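PDB 3JU7: putative PLP-dependent aminotransferase from Bacillus cereus ATCC 10987, which probably transfers amino groups between substrates, using pyridoxal phosphate as cofactor. Local coordinates for residues R40-I45 against R211-G216; S47-N52 against K248-K253; A137-W142 against Q288-I293; P164-M169 against I183-H188. One frame throughout, in Å; residues are numbered along the deposited sequence.

Contact 1 of 4, residues R40-I45 against R211-G216; sequences RFEQTI and RIKRMG
Glu42 and Lys213 span the gap between helix 36-48 and helix 206-215 in much the way a single ion pair can join helices too far apart for their other residues to meet. The two side chains come from opposite directions and bridge CA atoms 12.3 Å apart. From CB, the glutamate sets CG anti to its own carbonyl carbon (chi1 -66°) and then runs extended, its side chain packing against Val56 and Thr57 of strand 55-59. CD comes within 3.4 Å of Lys213 NZ. Beyond it the carboxylate is unequally engaged: OE2 accepts from Lys213 NZ at 2.8 Å on its syn side, with the ammonium nitrogen 18° out of the carboxylate plane, whereas OE1 remains 3.4 Å from NZ. The lysine ends in a nearly eclipsed bend (chi4 7°), which turns NZ off the line of its chain. Each charged end has another partner on the strand: OE2 also accepts from the backbone N of Thr58, and NZ donates to Thr57 OG1. With opposite charges this close in a partly buried setting, both groups probably remain ionised, and the strand's polar atoms share in holding the bridge that ties the two helices to it.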
loop_
_atom_site.group_PDB
_atom_site.type_symbol
_atom_site.label_atom_id
_atom_site.label_comp_id
_atom_site.label_asym_id
_atom_site.label_seq_id
_atom_site.Cartn_x
_atom_site.Cartn_y
_atom_site.Cartn_z
ATOM N N ARG A 40 -10.657 12.571 -11.414
ATOM C CA ARG A 40 -10.481 14.002 -11.729
ATOM C C ARG A 40 -9.018 14.363 -11.584
ATOM O O ARG A 40 -8.454 15.037 -12.425
ATOM C CB ARG A 40 -11.331 14.900 -10.824
ATOM C CG ARG A 40 -11.310 16.388 -11.213
ATOM C CD ARG A 40 -12.059 17.285 -10.206
ATOM N NE ARG A 40 -13.398 16.765 -10.018
ATOM C CZ ARG A 40 -14.170 16.949 -8.962
ATOM N NH1 ARG A 40 -13.781 17.698 -7.941
ATOM N NH2 ARG A 40 -15.365 16.388 -8.950
ATOM N N PHE A 41 -8.393 13.853 -10.534
ATOM C CA PHE A 41 -6.993 14.115 -10.260
ATOM C C PHE A 41 -6.115 13.637 -11.432
ATOM O O PHE A 41 -5.242 14.374 -11.907
ATOM C CB PHE A 41 -6.617 13.424 -8.935
ATOM C CG PHE A 41 -5.185 13.627 -8.490
ATOM C CD1 PHE A 41 -4.499 14.832 -8.725
ATOM C CD2 PHE A 41 -4.542 12.628 -7.762
ATOM C CE1 PHE A 41 -3.179 15.012 -8.270
ATOM C CE2 PHE A 41 -3.237 12.796 -7.305
ATOM C CZ PHE A 41 -2.545 13.983 -7.558
ATOM N N GLU A 42 -6.379 12.417 -11.906
ATOM C CA GLU A 42 -5.612 11.833 -13.009
ATOM C C GLU A 42 -5.856 12.598 -14.294
ATOM O O GLU A 42 -4.938 12.782 -15.066
ATOM C CB GLU A 42 -5.972 10.356 -13.200
ATOM C CG GLU A 42 -5.554 9.448 -12.031
ATOM C CD GLU A 42 -6.179 8.063 -12.152
ATOM O OE1 GLU A 42 -7.136 7.896 -12.945
ATOM O OE2 GLU A 42 -5.739 7.137 -11.464
ATOM N N GLN A 43 -7.088 13.044 -14.526
ATOM C CA GLN A 43 -7.401 13.797 -15.737
ATOM C C GLN A 43 -6.682 15.139 -15.685
ATOM O O GLN A 43 -6.215 15.643 -16.701
ATOM C CB GLN A 43 -8.921 13.988 -15.933
ATOM N N THR A 44 -6.571 15.697 -14.488
ATOM C CA THR A 44 -5.907 16.983 -14.293
ATOM C C THR A 44 -4.434 16.844 -14.548
ATOM O O THR A 44 -3.806 17.767 -15.054
ATOM C CB THR A 44 -6.127 17.488 -12.847
ATOM O OG1 THR A 44 -7.527 17.766 -12.673
ATOM C CG2 THR A 44 -5.304 18.735 -12.544
ATOM N N ILE A 45 -3.868 15.696 -14.168
ATOM C CA ILE A 45 -2.458 15.433 -14.439
ATOM C C ILE A 45 -2.209 15.246 -15.961
ATOM O O ILE A 45 -1.258 15.783 -16.523
ATOM C CB ILE A 45 -1.984 14.215 -13.645
ATOM C CG1 ILE A 45 -1.942 14.558 -12.143
ATOM C CG2 ILE A 45 -0.586 13.799 -14.090
ATOM C CD1 ILE A 45 -1.803 13.327 -11.265
ATOM N N ARG A 211 -4.085 -2.114 -17.217
ATOM C CA ARG A 211 -3.776 -3.356 -16.541
ATOM C C ARG A 211 -3.268 -3.097 -15.129
ATOM O O ARG A 211 -3.682 -3.778 -14.196
ATOM C CB ARG A 211 -2.764 -4.159 -17.368
ATOM C CG ARG A 211 -2.640 -5.545 -16.930
ATOM C CD ARG A 211 -2.173 -6.438 -18.047
ATOM N NE ARG A 211 -3.254 -6.662 -18.976
ATOM C CZ ARG A 211 -3.089 -7.084 -20.222
ATOM N NH1 ARG A 211 -1.869 -7.349 -20.695
ATOM N NH2 ARG A 211 -4.160 -7.259 -20.994
ATOM N N ILE A 212 -2.389 -2.112 -14.957
ATOM C CA ILE A 212 -1.875 -1.805 -13.616
ATOM C C ILE A 212 -3.065 -1.467 -12.720
ATOM O O ILE A 212 -3.082 -1.817 -11.541
ATOM C CB ILE A 212 -0.894 -0.588 -13.593
ATOM C CG1 ILE A 212 0.492 -0.995 -14.062
ATOM C CG2 ILE A 212 -0.818 0.013 -12.145
ATOM C CD1 ILE A 212 1.425 -1.497 -13.009
ATOM N N LYS A 213 -4.053 -0.766 -13.282
ATOM C CA LYS A 213 -5.232 -0.419 -12.510
ATOM C C LYS A 213 -5.887 -1.668 -11.939
ATOM O O LYS A 213 -6.241 -1.719 -10.763
ATOM C CB LYS A 213 -6.234 0.412 -13.347
ATOM C CG LYS A 213 -5.963 1.912 -13.198
ATOM C CD LYS A 213 -6.597 2.790 -14.283
ATOM C CE LYS A 213 -6.921 4.234 -13.838
ATOM N NZ LYS A 213 -6.433 4.643 -12.470
ATOM N N ARG A 214 -6.022 -2.688 -12.776
ATOM C CA ARG A 214 -6.634 -3.910 -12.329
ATOM C C ARG A 214 -5.756 -4.594 -11.295
ATOM O O ARG A 214 -6.285 -5.091 -10.310
ATOM C CB ARG A 214 -6.845 -4.859 -13.490
ATOM C CG ARG A 214 -7.952 -4.438 -14.475
ATOM C CD ARG A 214 -8.151 -5.615 -15.438
ATOM N NE ARG A 214 -9.039 -5.276 -16.526
ATOM C CZ ARG A 214 -9.632 -6.151 -17.325
ATOM N NH1 ARG A 214 -9.450 -7.451 -17.172
ATOM N NH2 ARG A 214 -10.455 -5.710 -18.261
HETATM N N MSE A 215 -4.441 -4.625 -11.536
HETATM C CA MSE A 215 -3.511 -5.237 -10.577
HETATM C C MSE A 215 -3.620 -4.640 -9.163
HETATM O O MSE A 215 -3.589 -5.349 -8.183
HETATM C CB MSE A 215 -2.068 -5.131 -11.077
HETATM C CG MSE A 215 -1.811 -6.033 -12.237
HETATM SE SE MSE A 215 -0.026 -5.837 -12.945
HETATM C CE MSE A 215 1.013 -6.180 -11.247
ATOM N N GLY A 216 -3.777 -3.324 -9.088
ATOM C CA GLY A 216 -3.936 -2.659 -7.813
ATOM C C GLY A 216 -5.298 -2.839 -7.159
ATOM O O GLY A 216 -5.514 -2.320 -6.072
#

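Contact 2 of 4, residues S47-N52 against K248-K253; sequences SGFFQN and KKWDDK
Phe49 and Trp250 form an offset edge-to-face aromatic contact, buried where the turn that follows helix 36-48 approaches the start of helix 250-270. It illustrates how one pair of rings can join distant parts of a chain whose backbones stay well apart. The edge of Phe49 is directed toward the face of Trp250, with the ring planes at 82° and the centroids of the Phe49 ring and the five-membered ring of Trp250 5.7 Å apart. The touching is done by one corner of the phenyl ring: Phe49 CZ lies 3.9 Å from Trp250 CD1 and 4.0 Å from Trp250 NE1, with CD1 close to the phenyl plane. Trp250 swings its indole inward by placing CG anti to its backbone N (chi1 173°). The backbone marks this site too, because Lys249 leaves helical geometry after helix 237-248 and is at once the N-cap position of the next helix, where its O receives the N-H of Lys253 at 3.0 Å. Further rings extend the pair on each partner, with His174 stacked on Phe49 and Phe193 meeting Trp250. No hydrogen bond crosses between the segments; the attraction is probably mainly dispersion, perhaps aided by the electrostatic preference of a C-H edge for the indole face.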
loop_
_atom_site.group_PDB
_atom_site.type_symbol
_atom_site.label_atom_id
_atom_site.label_comp_id
_atom_site.label_asym_id
_atom_site.label_seq_id
_atom_site.Cartn_x
_atom_site.Cartn_y
_atom_site.Cartn_z
ATOM N N SER A 47 -3.916 16.381 -18.524
ATOM C CA SER A 47 -4.031 17.665 -19.194
ATOM C C SER A 47 -2.937 18.627 -18.806
ATOM O O SER A 47 -2.394 19.345 -19.638
ATOM C CB SER A 47 -5.351 18.324 -18.844
ATOM O OG SER A 47 -6.373 17.628 -19.495
ATOM N N GLY A 48 -2.649 18.666 -17.522
ATOM C CA GLY A 48 -1.738 19.656 -16.981
ATOM C C GLY A 48 -0.298 19.324 -17.273
ATOM O O GLY A 48 0.461 20.206 -17.643
ATOM N N PHE A 49 0.083 18.055 -17.123
ATOM C CA PHE A 49 1.475 17.696 -17.299
ATOM C C PHE A 49 1.807 16.927 -18.574
ATOM O O PHE A 49 2.862 17.181 -19.173
ATOM C CB PHE A 49 1.972 16.909 -16.078
ATOM C CG PHE A 49 2.108 17.742 -14.821
ATOM C CD1 PHE A 49 2.514 19.056 -14.863
ATOM C CD2 PHE A 49 1.871 17.189 -13.587
ATOM C CE1 PHE A 49 2.637 19.810 -13.691
ATOM C CE2 PHE A 49 2.010 17.945 -12.418
ATOM C CZ PHE A 49 2.385 19.244 -12.476
ATOM N N PHE A 50 0.961 15.988 -18.992
ATOM C CA PHE A 50 1.381 15.048 -20.029
ATOM C C PHE A 50 0.800 15.266 -21.413
ATOM O O PHE A 50 0.829 14.359 -22.247
ATOM C CB PHE A 50 1.129 13.629 -19.576
ATOM C CG PHE A 50 1.965 13.210 -18.399
ATOM C CD1 PHE A 50 3.301 12.944 -18.563
ATOM C CD2 PHE A 50 1.407 13.072 -17.135
ATOM C CE1 PHE A 50 4.085 12.542 -17.479
ATOM C CE2 PHE A 50 2.197 12.669 -16.047
ATOM C CZ PHE A 50 3.521 12.409 -16.229
ATOM N N GLN A 51 0.293 16.472 -21.639
ATOM C CA GLN A 51 -0.227 16.901 -22.924
ATOM C C GLN A 51 -1.246 15.911 -23.442
ATOM O O GLN A 51 -1.349 15.717 -24.646
ATOM C CB GLN A 51 0.921 17.098 -23.936
ATOM C CG GLN A 51 1.906 18.220 -23.565
ATOM C CD GLN A 51 3.169 18.220 -24.442
ATOM O OE1 GLN A 51 3.096 18.028 -25.653
ATOM N NE2 GLN A 51 4.328 18.431 -23.825
ATOM N N ASN A 52 -1.996 15.280 -22.529
ATOM C CA ASN A 52 -3.007 14.312 -22.911
ATOM C C ASN A 52 -2.505 13.240 -23.860
ATOM O O ASN A 52 -3.234 12.810 -24.774
ATOM C CB ASN A 52 -4.220 15.037 -23.558
ATOM C CG ASN A 52 -5.120 15.689 -22.531
ATOM O OD1 ASN A 52 -5.467 15.086 -21.505
ATOM N ND2 ASN A 52 -5.473 16.920 -22.776
ATOM N N LYS A 248 -3.276 22.748 -7.648
ATOM C CA LYS A 248 -3.592 24.161 -7.803
ATOM C C LYS A 248 -2.510 25.064 -7.167
ATOM O O LYS A 248 -2.257 26.174 -7.640
ATOM C CB LYS A 248 -5.044 24.466 -7.370
ATOM C CG LYS A 248 -5.323 24.772 -5.897
ATOM C CD LYS A 248 -6.854 25.043 -5.607
ATOM C CE LYS A 248 -7.257 24.671 -4.120
ATOM N NZ LYS A 248 -8.684 24.905 -3.704
ATOM N N LYS A 249 -1.825 24.575 -6.132
ATOM C CA LYS A 249 -0.776 25.366 -5.465
ATOM C C LYS A 249 0.620 24.969 -5.924
ATOM O O LYS A 249 1.632 25.400 -5.328
ATOM C CB LYS A 249 -0.851 25.196 -3.940
ATOM C CG LYS A 249 -2.242 25.359 -3.359
ATOM C CD LYS A 249 -2.803 26.746 -3.547
ATOM C CE LYS A 249 -2.207 27.737 -2.580
ATOM N NZ LYS A 249 -3.105 28.929 -2.456
ATOM N N TRP A 250 0.692 24.139 -6.963
ATOM C CA TRP A 250 1.964 23.594 -7.361
ATOM C C TRP A 250 2.929 24.651 -7.889
ATOM O O TRP A 250 4.131 24.506 -7.706
ATOM C CB TRP A 250 1.781 22.510 -8.404
ATOM C CG TRP A 250 3.083 22.055 -8.945
ATOM C CD1 TRP A 250 3.524 22.182 -10.212
ATOM C CD2 TRP A 250 4.134 21.437 -8.213
ATOM N NE1 TRP A 250 4.776 21.641 -10.339
ATOM C CE2 TRP A 250 5.175 21.176 -9.121
ATOM C CE3 TRP A 250 4.285 21.054 -6.879
ATOM C CZ2 TRP A 250 6.375 20.581 -8.739
ATOM C CZ3 TRP A 250 5.483 20.439 -6.494
ATOM C CH2 TRP A 250 6.505 20.210 -7.425
ATOM N N ASP A 251 2.407 25.703 -8.535
ATOM C CA ASP A 251 3.268 26.752 -9.096
ATOM C C ASP A 251 3.973 27.429 -7.944
ATOM O O ASP A 251 5.168 27.651 -8.003
ATOM C CB ASP A 251 2.488 27.802 -9.911
ATOM C CG ASP A 251 3.413 28.640 -10.831
ATOM O OD1 ASP A 251 4.039 28.047 -11.751
ATOM O OD2 ASP A 251 3.520 29.888 -10.649
ATOM N N ASP A 252 3.212 27.718 -6.892
ATOM C CA ASP A 252 3.745 28.295 -5.675
ATOM C C ASP A 252 4.813 27.384 -5.068
ATOM O O ASP A 252 5.926 27.834 -4.793
ATOM C CB ASP A 252 2.643 28.535 -4.662
ATOM C CG ASP A 252 1.587 29.527 -5.150
ATOM O OD1 ASP A 252 1.657 29.979 -6.314
ATOM O OD2 ASP A 252 0.670 29.850 -4.360
ATOM N N LYS A 253 4.510 26.105 -4.895
ATOM C CA LYS A 253 5.488 25.217 -4.294
ATOM C C LYS A 253 6.765 25.148 -5.101
ATOM O O LYS A 253 7.861 25.194 -4.553
ATOM C CB LYS A 253 4.924 23.800 -4.109
ATOM C CG LYS A 253 3.927 23.690 -2.986
ATOM C CD LYS A 253 3.360 22.279 -2.923
ATOM C CE LYS A 253 2.567 22.053 -1.651
ATOM N NZ LYS A 253 3.453 22.133 -0.432
#

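Contact 3 of 4, residues A137-W142 against Q288-I293; sequences ATFGSW and QQFMPI
Phe139 and Gly140 both have positive phi, and this unusual pair of conformations turns the loop 137-142 so that it presents an aromatic ring to Phe290 and Pro292 in an extended stretch. Ser141 OG also approaches Thr138 O, at a doubtfully short 2.5 Å, and bonds Tyr113 OH; the second segment passes from loop into strand 291-294. Between them the Phe139 ring does most of the work. Pro292 lies over one face, its CB making a CH-pi contact 4.1 Å from the centroid of the Phe139 ring and 28° off the normal, while its CG reaches Phe139 CD2 at 3.7 Å. Phe290 turns its edge toward this same face in an offset edge-to-face stack, with planes at 72°, and its CZ is 3.9 Å from Phe139 CD1. To get there Phe290 takes the crowded position, CG between backbone N and carbonyl carbon (chi1 46°). Against the opposite face of Phe139 rests Thr138 CG2. A backbone hydrogen bond between Gly140 and Ile287, just before the second segment, accompanies this mainly apolar junction. Strand 291-294 pairs antiparallel with strand 347-350, so the contact joins a loop after strand 130-133 to the C-terminal sheet, consistent with the large-domain and small-domain layout of fold-type I aminotransferases.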
loop_
_atom_site.group_PDB
_atom_site.type_symbol
_atom_site.label_atom_id
_atom_site.label_comp_id
_atom_site.label_asym_id
_atom_site.label_seq_id
_atom_site.Cartn_x
_atom_site.Cartn_y
_atom_site.Cartn_z
ATOM N N ALA A 137 16.059 8.290 -11.566
ATOM C CA ALA A 137 16.333 9.644 -12.038
ATOM C C ALA A 137 16.825 10.452 -10.824
ATOM O O ALA A 137 16.114 11.295 -10.248
ATOM C CB ALA A 137 15.093 10.252 -12.669
ATOM N N THR A 138 18.070 10.171 -10.466
ATOM C CA THR A 138 18.682 10.621 -9.218
ATOM C C THR A 138 18.375 12.060 -8.857
ATOM O O THR A 138 18.597 12.978 -9.663
ATOM C CB THR A 138 20.228 10.439 -9.294
ATOM O OG1 THR A 138 20.494 9.101 -9.692
ATOM C CG2 THR A 138 20.922 10.767 -7.975
ATOM N N PHE A 139 17.847 12.207 -7.643
ATOM C CA PHE A 139 17.555 13.498 -6.997
ATOM C C PHE A 139 16.588 14.392 -7.793
ATOM O O PHE A 139 16.704 15.615 -7.789
ATOM C CB PHE A 139 18.846 14.224 -6.638
ATOM C CG PHE A 139 19.841 13.392 -5.785
ATOM C CD1 PHE A 139 19.419 12.599 -4.749
ATOM C CD2 PHE A 139 21.202 13.504 -5.996
ATOM C CE1 PHE A 139 20.322 11.898 -3.962
ATOM C CE2 PHE A 139 22.101 12.823 -5.218
ATOM C CZ PHE A 139 21.660 12.012 -4.197
ATOM N N GLY A 140 15.624 13.770 -8.462
ATOM C CA GLY A 140 14.538 14.514 -9.139
ATOM C C GLY A 140 15.053 15.269 -10.347
ATOM O O GLY A 140 14.645 16.368 -10.636
ATOM N N SER A 141 15.954 14.654 -11.087
ATOM C CA SER A 141 16.658 15.355 -12.131
ATOM C C SER A 141 16.274 14.807 -13.478
ATOM O O SER A 141 15.540 13.805 -13.595
ATOM C CB SER A 141 18.169 15.221 -11.902
ATOM O OG SER A 141 18.568 13.882 -12.033
ATOM N N TRP A 142 16.795 15.460 -14.500
ATOM C CA TRP A 142 16.437 15.135 -15.849
ATOM C C TRP A 142 17.380 14.109 -16.442
ATOM O O TRP A 142 18.301 14.445 -17.172
ATOM C CB TRP A 142 16.437 16.403 -16.661
ATOM C CG TRP A 142 15.743 16.304 -17.925
ATOM C CD1 TRP A 142 16.287 16.013 -19.139
ATOM C CD2 TRP A 142 14.357 16.572 -18.144
ATOM N NE1 TRP A 142 15.319 16.077 -20.100
ATOM C CE2 TRP A 142 14.122 16.408 -19.524
ATOM C CE3 TRP A 142 13.293 16.942 -17.307
ATOM C CZ2 TRP A 142 12.859 16.567 -20.093
ATOM C CZ3 TRP A 142 12.038 17.100 -17.860
ATOM C CH2 TRP A 142 11.823 16.908 -19.252
ATOM N N GLN A 288 14.006 20.041 -6.409
ATOM C CA GLN A 288 14.772 19.654 -5.225
ATOM C C GLN A 288 14.009 19.415 -3.898
ATOM O O GLN A 288 13.331 20.277 -3.345
ATOM C CB GLN A 288 15.895 20.648 -5.027
ATOM C CG GLN A 288 16.766 20.765 -6.266
ATOM C CD GLN A 288 18.119 21.224 -5.908
ATOM O OE1 GLN A 288 18.269 22.222 -5.214
ATOM N NE2 GLN A 288 19.123 20.481 -6.327
ATOM N N GLN A 289 14.170 18.193 -3.427
ATOM C CA GLN A 289 13.659 17.704 -2.157
ATOM C C GLN A 289 14.577 18.196 -1.030
ATOM O O GLN A 289 14.152 18.414 0.084
ATOM C CB GLN A 289 13.709 16.176 -2.221
ATOM C CG GLN A 289 13.123 15.445 -1.101
ATOM C CD GLN A 289 13.158 13.960 -1.347
ATOM O OE1 GLN A 289 12.720 13.187 -0.506
ATOM N NE2 GLN A 289 13.715 13.546 -2.496
ATOM N N PHE A 290 15.858 18.269 -1.348
ATOM C CA PHE A 290 16.934 18.745 -0.472
ATOM C C PHE A 290 18.046 19.176 -1.447
ATOM O O PHE A 290 17.846 19.096 -2.665
ATOM C CB PHE A 290 17.424 17.656 0.498
ATOM C CG PHE A 290 17.659 16.307 -0.139
ATOM C CD1 PHE A 290 18.864 16.024 -0.792
ATOM C CD2 PHE A 290 16.682 15.307 -0.065
ATOM C CE1 PHE A 290 19.094 14.753 -1.368
ATOM C CE2 PHE A 290 16.888 14.026 -0.621
ATOM C CZ PHE A 290 18.095 13.732 -1.270
HETATM N N MSE A 291 19.173 19.675 -0.931
HETATM C CA MSE A 291 20.237 20.186 -1.784
HETATM C C MSE A 291 21.384 19.170 -1.738
HETATM O O MSE A 291 22.113 19.081 -0.744
HETATM C CB MSE A 291 20.672 21.598 -1.334
HETATM C CG MSE A 291 21.934 22.125 -2.007
HETATM SE SE MSE A 291 21.886 22.096 -3.932
HETATM C CE MSE A 291 20.460 23.338 -4.130
ATOM N N PRO A 292 21.518 18.365 -2.792
ATOM C CA PRO A 292 22.617 17.414 -2.825
ATOM C C PRO A 292 23.914 18.081 -3.279
ATOM O O PRO A 292 23.887 18.934 -4.175
ATOM C CB PRO A 292 22.159 16.355 -3.841
ATOM C CG PRO A 292 20.816 16.771 -4.308
ATOM C CD PRO A 292 20.660 18.226 -3.974
ATOM N N ILE A 293 25.032 17.699 -2.662
ATOM C CA ILE A 293 26.311 18.287 -3.019
ATOM C C ILE A 293 27.440 17.338 -2.644
ATOM O O ILE A 293 27.341 16.586 -1.664
ATOM C CB ILE A 293 26.510 19.678 -2.357
ATOM C CG1 ILE A 293 27.639 20.451 -3.054
ATOM C CG2 ILE A 293 26.786 19.541 -0.852
ATOM C CD1 ILE A 293 27.717 21.894 -2.659
#

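Contact 4 of 4, residues P164-M169 against I183-H188; sequences PGFGLM and IIYSFH
Phe166 sits at the middle of an aromatic cluster with Tyr185 and Phe187, in which each ring meets the next edge to face. Its CD1 stands over one face of Tyr185, 3.8 Å from Tyr185 CG, with the planes at 73°; Ile183 CG2 covers the tyrosine's other face. Phe187 in turn directs its edge at Phe166, and its CE1 is 3.6 Å from Phe166 CD2. The phenyl group can serve both neighbours because CG is anti to the backbone N (chi1 -166°). A water accepts from Phe166 N at 3.0 Å and lies 2.8 Å from Ser186 O, linking the two backbones. A type II turn, Gly165 to Leu168, carries Phe166 into the cluster. At the end of strand 182-186, Ser186 OG forms an ST turn by accepting from His188 N and also bonds phosphate oxygen OP3 of the pyridoxal-modified lysine at position 191. The cluster packs beside the strand end whose serine bonds the cofactor phosphate, consistent with a fold-type I PLP enzyme.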
loop_
_atom_site.group_PDB
_atom_site.type_symbol
_atom_site.label_atom_id
_atom_site.label_comp_id
_atom_site.label_asym_id
_atom_site.label_seq_id
_atom_site.Cartn_x
_atom_site.Cartn_y
_atom_site.Cartn_z
ATOM N N PRO A 164 11.173 11.117 -6.661
ATOM C CA PRO A 164 11.119 12.515 -6.230
ATOM C C PRO A 164 10.948 13.584 -7.319
ATOM O O PRO A 164 11.123 14.769 -7.043
ATOM C CB PRO A 164 12.458 12.700 -5.512
ATOM C CG PRO A 164 13.358 11.679 -6.050
ATOM C CD PRO A 164 12.561 10.600 -6.702
ATOM N N GLY A 165 10.576 13.184 -8.523
ATOM C CA GLY A 165 10.680 14.067 -9.678
ATOM C C GLY A 165 9.375 14.517 -10.269
ATOM O O GLY A 165 9.392 15.079 -11.337
ATOM N N PHE A 166 8.245 14.299 -9.604
ATOM C CA PHE A 166 6.994 14.793 -10.164
ATOM C C PHE A 166 7.020 16.305 -10.180
ATOM O O PHE A 166 7.398 16.937 -9.211
ATOM C CB PHE A 166 5.802 14.295 -9.359
ATOM C CG PHE A 166 4.507 14.477 -10.035
ATOM C CD1 PHE A 166 4.185 13.716 -11.150
ATOM C CD2 PHE A 166 3.585 15.415 -9.566
ATOM C CE1 PHE A 166 2.974 13.885 -11.787
ATOM C CE2 PHE A 166 2.384 15.595 -10.195
ATOM C CZ PHE A 166 2.067 14.835 -11.316
ATOM N N GLY A 167 6.532 16.882 -11.267
ATOM C CA GLY A 167 6.534 18.305 -11.444
ATOM C C GLY A 167 7.779 18.798 -12.139
ATOM O O GLY A 167 7.900 19.974 -12.365
ATOM N N LEU A 168 8.718 17.907 -12.477
ATOM C CA LEU A 168 9.961 18.285 -13.180
ATOM C C LEU A 168 9.728 18.561 -14.674
ATOM O O LEU A 168 9.426 17.648 -15.462
ATOM C CB LEU A 168 11.033 17.203 -13.027
ATOM C CG LEU A 168 12.354 17.478 -13.725
ATOM C CD1 LEU A 168 12.966 18.822 -13.224
ATOM C CD2 LEU A 168 13.313 16.263 -13.479
HETATM N N MSE A 169 9.928 19.819 -15.040
HETATM C CA MSE A 169 9.754 20.353 -16.388
HETATM C C MSE A 169 11.077 20.796 -16.991
HETATM O O MSE A 169 11.930 21.340 -16.298
HETATM C CB MSE A 169 8.907 21.619 -16.303
HETATM C CG MSE A 169 7.592 21.448 -15.573
HETATM SE SE MSE A 169 6.400 20.482 -16.686
HETATM C CE MSE A 169 4.810 21.443 -16.209
ATOM N N ILE A 183 6.962 5.007 -15.662
ATOM C CA ILE A 183 7.610 5.936 -14.739
ATOM C C ILE A 183 6.810 5.965 -13.433
ATOM O O ILE A 183 5.589 6.132 -13.439
ATOM C CB ILE A 183 7.742 7.347 -15.362
ATOM C CG1 ILE A 183 8.279 7.186 -16.809
ATOM C CG2 ILE A 183 8.584 8.208 -14.488
ATOM C CD1 ILE A 183 9.237 8.163 -17.314
ATOM N N ILE A 184 7.512 5.763 -12.327
ATOM C CA ILE A 184 6.948 5.825 -10.994
ATOM C C ILE A 184 7.360 7.132 -10.291
ATOM O O ILE A 184 8.507 7.529 -10.306
ATOM C CB ILE A 184 7.421 4.646 -10.112
ATOM C CG1 ILE A 184 7.282 3.275 -10.837
ATOM C CG2 ILE A 184 6.678 4.668 -8.805
ATOM C CD1 ILE A 184 6.048 3.125 -11.770
ATOM N N TYR A 185 6.381 7.810 -9.709
ATOM C CA TYR A 185 6.600 9.016 -8.977
ATOM C C TYR A 185 5.926 8.864 -7.631
ATOM O O TYR A 185 4.904 8.153 -7.489
ATOM C CB TYR A 185 5.946 10.238 -9.653
ATOM C CG TYR A 185 6.241 10.497 -11.093
ATOM C CD1 TYR A 185 7.287 11.330 -11.494
ATOM C CD2 TYR A 185 5.376 10.017 -12.085
ATOM C CE1 TYR A 185 7.534 11.599 -12.901
ATOM C CE2 TYR A 185 5.599 10.271 -13.440
ATOM C CZ TYR A 185 6.678 11.054 -13.865
ATOM O OH TYR A 185 6.826 11.300 -15.254
ATOM N N SER A 186 6.442 9.608 -6.666
ATOM C CA SER A 186 5.929 9.591 -5.307
ATOM C C SER A 186 5.244 10.901 -4.929
ATOM O O SER A 186 5.665 11.968 -5.352
ATOM C CB SER A 186 7.062 9.292 -4.322
ATOM O OG SER A 186 6.583 9.316 -2.992
ATOM N N PHE A 187 4.184 10.797 -4.125
ATOM C CA PHE A 187 3.535 11.941 -3.512
ATOM C C PHE A 187 3.707 11.896 -1.963
ATOM O O PHE A 187 2.917 12.464 -1.203
ATOM C CB PHE A 187 2.048 11.966 -3.849
ATOM C CG PHE A 187 1.704 12.008 -5.327
ATOM C CD1 PHE A 187 2.435 12.759 -6.246
ATOM C CD2 PHE A 187 0.556 11.355 -5.780
ATOM C CE1 PHE A 187 2.056 12.809 -7.596
ATOM C CE2 PHE A 187 0.165 11.413 -7.140
ATOM C CZ PHE A 187 0.912 12.158 -8.039
ATOM N N HIS A 188 4.741 11.216 -1.470
ATOM C CA HIS A 188 4.996 11.230 -0.036
ATOM C C HIS A 188 5.146 12.676 0.441
ATOM O O HIS A 188 5.620 13.541 -0.312
ATOM C CB HIS A 188 6.250 10.438 0.281
ATOM C CG HIS A 188 6.448 10.151 1.732
ATOM N ND1 HIS A 188 7.300 10.886 2.528
ATOM C CD2 HIS A 188 5.954 9.162 2.523
ATOM C CE1 HIS A 188 7.311 10.372 3.752
ATOM N NE2 HIS A 188 6.506 9.322 3.774
HETATM O O HOH W 1 7.569 13.357 -6.888
#

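Overall arrangement
From the N terminus, helix 36-48 and the turn after it open contacts 1 and 2, which close far along the chain at helix 206-215 and at the start of helix 250-270. The loop after strand 130-133 opens contact 3 before either has closed, and contact 3 itself closes last, at strand 291-294. These three therefore cross one another. Contact 4 is the short closure, opening after strand 159-161 and closing on strand 182-186, and it lies within all three larger loops. In space it is also the hub: it touches contact 1 through Phe41 and Phe187, contact 2 through Phe49 and Phe166, and contact 3 through Gly140 and Leu168, so that helix 36-48, the central sheet and the loops of contact 3 meet there.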